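Penicillin-binding 1 transmembrane protein MrcA (Nitrosomonas europaea ATCC 19718, PDB 3D0F) probably polymerises glycan strands and cross-links their peptides in peptidoglycan synthesis, this chain being its OB-like domain alone. Local coordinates at residues 34-42 / 49-57. Numbering follows the deposited sequence. Where two conformers were deposited one is given.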
ATOM      1  N   ASP A  34       1.124   4.429  -2.071  1.00 19.24           N
ATOM      2  CA  ASP A  34       0.434   3.659  -1.019  1.00 19.48           C
ATOM      3  C   ASP A  34      -0.856   3.021  -1.576  1.00 19.11           C
ATOM      4  O   ASP A  34      -1.598   3.641  -2.333  1.00 18.28           O
ATOM      5  CB  ASP A  34       0.091   4.559   0.166  1.00 19.32           C
ATOM      6  CG  ASP A  34       1.296   4.837   1.090  1.00 20.97           C
ATOM      7  OD1 ASP A  34       2.421   4.375   0.800  1.00 20.12           O
ATOM      8  OD2 ASP A  34       1.022   5.543   2.103  1.00 20.60           O
ATOM      9  N   ASP A  35      -1.060   1.776  -1.177  1.00 19.06           N
ATOM     10  CA  ASP A  35      -2.240   0.977  -1.523  1.00 20.14           C
ATOM     11  C   ASP A  35      -2.244   0.493  -2.971  1.00 19.79           C
ATOM     12  O   ASP A  35      -3.209  -0.168  -3.396  1.00 19.91           O
ATOM     13  CB  ASP A  35      -3.528   1.710  -1.217  1.00 20.73           C
ATOM     14  CG  ASP A  35      -3.590   2.267   0.240  1.00 23.39           C
ATOM     15  OD1 ASP A  35      -3.439   1.436   1.161  1.00 25.24           O
ATOM     16  OD2 ASP A  35      -3.804   3.501   0.410  1.00 25.94           O
ATOM     17  N   ILE A  36      -1.204   0.822  -3.707  1.00 19.89           N
ATOM     18  CA  ILE A  36      -1.007   0.351  -5.092  1.00 20.20           C
ATOM     19  C   ILE A  36      -0.039  -0.801  -4.988  1.00 20.72           C
ATOM     20  O   ILE A  36       1.174  -0.600  -4.788  1.00 22.37           O
ATOM     21  CB  ILE A  36      -0.473   1.447  -6.050  1.00 19.45           C
ATOM     22  CG1 ILE A  36      -1.490   2.582  -6.097  1.00 21.44           C
ATOM     23  CG2 ILE A  36      -0.261   0.836  -7.473  1.00 20.56           C
ATOM     24  CD1 ILE A  36      -1.067   3.781  -6.927  1.00 22.94           C
ATOM     25  N   LEU A  37      -0.580  -2.007  -5.117  1.00 19.25           N
ATOM     26  CA  LEU A  37       0.108  -3.237  -4.744  1.00 17.77           C
ATOM     27  C   LEU A  37       0.549  -4.053  -5.939  1.00 18.40           C
ATOM     28  O   LEU A  37      -0.076  -4.037  -6.974  1.00 18.47           O
ATOM     29  CB  LEU A  37      -0.818  -4.103  -3.908  1.00 18.47           C
ATOM     30  CG  LEU A  37      -1.481  -3.417  -2.730  1.00 19.72           C
ATOM     31  CD1 LEU A  37      -2.275  -4.420  -1.930  1.00 22.67           C
ATOM     32  CD2 LEU A  37      -0.452  -2.647  -1.861  1.00 21.13           C
ATOM     33  N   ALA A  38       1.646  -4.770  -5.777  1.00 18.57           N
ATOM     34  CA  ALA A  38       2.145  -5.657  -6.832  1.00 17.19           C
ATOM     35  C   ALA A  38       1.302  -6.920  -6.875  1.00 17.33           C
ATOM     36  O   ALA A  38       0.881  -7.483  -5.857  1.00 18.24           O
ATOM     37  CB  ALA A  38       3.653  -6.024  -6.611  1.00 19.13           C
ATOM     38  N   ALA A  39       1.103  -7.444  -8.090  1.00 17.01           N
ATOM     39  CA  ALA A  39       0.465  -8.730  -8.230  1.00 15.71           C
ATOM     40  C   ALA A  39       0.984  -9.385  -9.512  1.00 16.78           C
ATOM     41  O   ALA A  39       1.349  -8.707 -10.465  1.00 18.10           O
ATOM     42  CB  ALA A  39      -1.063  -8.638  -8.269  1.00 17.58           C
ATOM     43  N   VAL A  40       0.987 -10.694  -9.513  1.00 15.62           N
ATOM     44  CA  VAL A  40       1.371 -11.446 -10.710  0.50 15.71           C
ATOM     45  C   VAL A  40       0.148 -12.133 -11.276  1.00 14.23           C
ATOM     46  O   VAL A  40      -0.577 -12.823 -10.561  1.00 15.68           O
ATOM     47  CB  VAL A  40       2.491 -12.500 -10.465  0.50 15.29           C
ATOM     48  CG1 VAL A  40       2.094 -13.521  -9.403  0.50 16.13           C
ATOM     49  CG2 VAL A  40       2.846 -13.227 -11.757  0.50 16.06           C
ATOM     50  N   VAL A  41      -0.066 -11.959 -12.562  1.00 14.86           N
ATOM     51  CA  VAL A  41      -1.227 -12.536 -13.238  1.00 14.41           C
ATOM     52  C   VAL A  41      -1.105 -14.061 -13.369  1.00 15.45           C
ATOM     53  O   VAL A  41      -0.053 -14.582 -13.780  1.00 14.72           O
ATOM     54  CB  VAL A  41      -1.491 -11.862 -14.606  1.00 15.18           C
ATOM     55  CG1 VAL A  41      -2.623 -12.646 -15.414  1.00 14.75           C
ATOM     56  CG2 VAL A  41      -1.860 -10.369 -14.371  1.00 15.41           C
ATOM     57  N   LEU A  42      -2.170 -14.744 -12.966  1.00 14.89           N
ATOM     58  CA  LEU A  42      -2.290 -16.198 -13.125  1.00 15.30           C
ATOM     59  C   LEU A  42      -3.126 -16.596 -14.347  1.00 16.16           C
ATOM     60  O   LEU A  42      -2.863 -17.612 -14.969  1.00 17.32           O
ATOM     61  CB  LEU A  42      -2.926 -16.815 -11.864  1.00 16.91           C
ATOM     62  CG  LEU A  42      -2.182 -16.452 -10.576  1.00 17.60           C
ATOM     63  CD1 LEU A  42      -2.863 -17.139  -9.383  1.00 21.11           C
ATOM     64  CD2 LEU A  42      -0.677 -16.742 -10.610  1.00 20.56           C
ATOM     65  N   VAL A  49      -9.418 -11.226 -14.710  1.00 16.15           N
ATOM     66  CA  VAL A  49      -8.011 -11.469 -14.470  1.00 15.46           C
ATOM     67  C   VAL A  49      -7.894 -11.988 -13.040  1.00 16.21           C
ATOM     68  O   VAL A  49      -8.412 -11.351 -12.097  1.00 15.82           O
ATOM     69  CB  VAL A  49      -7.225 -10.150 -14.631  1.00 14.79           C
ATOM     70  CG1 VAL A  49      -5.804 -10.301 -14.110  1.00 16.16           C
ATOM     71  CG2 VAL A  49      -7.316  -9.668 -16.090  1.00 15.90           C
ATOM     72  N   GLU A  50      -7.200 -13.119 -12.867  1.00 16.26           N
ATOM     73  CA  GLU A  50      -6.847 -13.627 -11.537  1.00 17.37           C
ATOM     74  C   GLU A  50      -5.377 -13.286 -11.316  1.00 17.25           C
ATOM     75  O   GLU A  50      -4.549 -13.536 -12.195  1.00 16.35           O
ATOM     76  CB  GLU A  50      -7.009 -15.155 -11.471  1.00 18.76           C
ATOM     77  CG  GLU A  50      -8.433 -15.604 -11.602  1.00 22.56           C
ATOM     78  CD  GLU A  50      -8.803 -16.867 -10.815  1.00 27.08           C
ATOM     79  OE1 GLU A  50      -7.916 -17.634 -10.358  1.00 32.70           O
ATOM     80  OE2 GLU A  50     -10.040 -17.075 -10.674  1.00 39.15           O
ATOM     81  N   ALA A  51      -5.051 -12.732 -10.162  1.00 15.79           N
ATOM     82  CA  ALA A  51      -3.694 -12.330  -9.847  1.00 16.62           C
ATOM     83  C   ALA A  51      -3.339 -12.657  -8.395  1.00 16.84           C
ATOM     84  O   ALA A  51      -4.219 -12.620  -7.520  1.00 19.46           O
ATOM     85  CB  ALA A  51      -3.481 -10.832 -10.162  1.00 17.11           C
ATOM     86  N   PHE A  52      -2.084 -12.990  -8.144  1.00 16.37           N
ATOM     87  CA  PHE A  52      -1.573 -13.322  -6.819  1.00 17.59           C
ATOM     88  C   PHE A  52      -0.836 -12.112  -6.247  1.00 18.32           C
ATOM     89  O   PHE A  52       0.012 -11.537  -6.908  1.00 17.79           O
ATOM     90  CB  PHE A  52      -0.592 -14.504  -6.932  1.00 17.85           C
ATOM     91  CG  PHE A  52      -0.050 -14.989  -5.616  1.00 18.30           C
ATOM     92  CD1 PHE A  52      -0.712 -15.982  -4.926  1.00 21.76           C
ATOM     93  CD2 PHE A  52       1.156 -14.531  -5.133  1.00 20.75           C
ATOM     94  CE1 PHE A  52      -0.217 -16.475  -3.699  1.00 20.36           C
ATOM     95  CE2 PHE A  52       1.656 -14.991  -3.888  1.00 19.72           C
ATOM     96  CZ  PHE A  52       0.963 -15.975  -3.203  1.00 22.60           C
ATOM     97  N   ARG A  53      -1.197 -11.679  -5.047  1.00 19.08           N
ATOM     98  CA  ARG A  53      -0.512 -10.520  -4.440  1.00 20.23           C
ATOM     99  C   ARG A  53       0.430 -10.964  -3.298  1.00 21.07           C
ATOM    100  O   ARG A  53       0.362 -12.079  -2.855  1.00 20.64           O
ATOM    101  CB  ARG A  53      -1.507  -9.442  -3.977  1.00 22.94           C
ATOM    102  CG  ARG A  53      -2.570  -9.866  -3.084  1.00 23.31           C
ATOM    103  CD  ARG A  53      -3.563  -8.710  -2.974  1.00 22.13           C
ATOM    104  NE  ARG A  53      -4.542  -8.866  -1.964  1.00 24.32           N
ATOM    105  CZ  ARG A  53      -4.509  -8.260  -0.768  1.00 23.15           C
ATOM    106  NH1 ARG A  53      -3.489  -7.497  -0.408  1.00 26.13           N
ATOM    107  NH2 ARG A  53      -5.491  -8.442   0.084  1.00 24.48           N
ATOM    108  N   LYS A  54       1.274 -10.059  -2.833  1.00 21.95           N
ATOM    109  CA  LYS A  54       2.303 -10.399  -1.839  1.00 22.96           C
ATOM    110  C   LYS A  54       1.768 -10.974  -0.560  1.00 23.88           C
ATOM    111  O   LYS A  54       2.460 -11.773   0.082  1.00 27.15           O
ATOM    112  CB  LYS A  54       3.101  -9.144  -1.493  1.00 24.30           C
ATOM    113  CG  LYS A  54       4.038  -8.692  -2.579  1.00 26.87           C
ATOM    114  CD  LYS A  54       5.301  -9.555  -2.629  1.00 29.44           C
ATOM    115  CE  LYS A  54       6.318  -9.283  -1.510  1.00 30.13           C
ATOM    116  NZ  LYS A  54       7.698  -9.899  -1.803  1.00 28.19           N
ATOM    117  N   ASN A  55       0.572 -10.578  -0.142  1.00 23.72           N
ATOM    118  CA  ASN A  55       0.023 -11.112   1.118  1.00 24.26           C
ATOM    119  C   ASN A  55      -0.457 -12.565   0.979  1.00 24.17           C
ATOM    120  O   ASN A  55      -0.950 -13.165   1.955  1.00 25.42           O
ATOM    121  CB  ASN A  55      -1.068 -10.185   1.673  1.00 25.03           C
ATOM    122  CG  ASN A  55      -2.430 -10.487   1.133  1.00 24.42           C
ATOM    123  OD1 ASN A  55      -2.565 -10.957   0.005  1.00 25.79           O
ATOM    124  ND2 ASN A  55      -3.449 -10.284   1.949  1.00 26.65           N
ATOM    125  N   GLY A  56      -0.317 -13.134  -0.222  1.00 23.35           N
ATOM    126  CA  GLY A  56      -0.643 -14.509  -0.493  1.00 23.25           C
ATOM    127  C   GLY A  56      -2.052 -14.758  -1.014  1.00 22.61           C
ATOM    128  O   GLY A  56      -2.434 -15.902  -1.233  1.00 24.10           O
ATOM    129  N   GLU A  57      -2.852 -13.704  -1.142  1.00 22.55           N
ATOM    130  CA  GLU A  57      -4.200 -13.903  -1.613  0.50 22.38           C
ATOM    131  C   GLU A  57      -4.252 -13.810  -3.142  1.00 21.93           C
ATOM    132  O   GLU A  57      -3.441 -13.120  -3.773  1.00 20.56           O
ATOM    133  CB  GLU A  57      -5.153 -12.935  -0.897  0.50 22.86           C
ATOM    134  CG  GLU A  57      -5.277 -13.323   0.588  0.50 23.21           C
ATOM    135  CD  GLU A  57      -6.109 -12.401   1.458  0.50 25.13           C
ATOM    136  OE1 GLU A  57      -6.259 -11.200   1.164  0.50 26.68           O
ATOM    137  OE2 GLU A  57      -6.600 -12.908   2.490  0.50 28.52           O
TER
HETATM  138  O   HOH W   1       1.128  -7.090  -3.269  1.00 16.64           O
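The guanidinium of Arg53 meets Leu37 obliquely, its NH1 3.6 Å from the methyl CD1, while Asn55 OD1 lies over the centre of one guanidinium face. The Phe52 ring is likewise approached obliquely, by Val40 CG1. Both pairs belong to the antiparallel beta hairpin of strands 37-45 and 48-53 in the five-stranded sheet of this OB-like domain. The two short strand segments cross at 128°, well away from a flat antiparallel pairing. Val40 and Phe52 form a hydrogen-bonded pair: Val40 N donates to Phe52 O, and Phe52 N returns a bond to Val40 O, each 2.9 Å long. Leu42 N reaches Glu50 O at 2.8 Å, where the first strand turns a corner. On the face carrying Val40 and Phe52, CG1 of Val40 packs on CB of Phe52; the phenyl group, swung anti to its own amide nitrogen (chi1 -177°), leads away from the first strand and packs on Thr58 of strand 58-61 and on Leu23 of the second subunit. On the other face, which also carries Arg53, Ala39 CB lies 3.8 Å from Ala51 CB, and Val41 CG2 meets Val49 CG1, the two side chains crossing at about a right angle. Strand 88-94 flanks the first strand on its far edge. Beyond the paired residues, a water bridges Ala38 O and Lys54 N. A type I turn from Arg53 to Gly56 then redirects the chain, and Asn55 OD1 accepts from Glu57 N to make an Asx turn. Asp35 OD1 of this chain forms a salt bridge with Arg53 NH1 of the second subunit. Within this chain Arg53 runs extended from CG to NE; its NH2 pairs with Glu57 OE1 at 3.1 Å, and the same oxygen receives Asn55 ND2 from above the carboxylate plane.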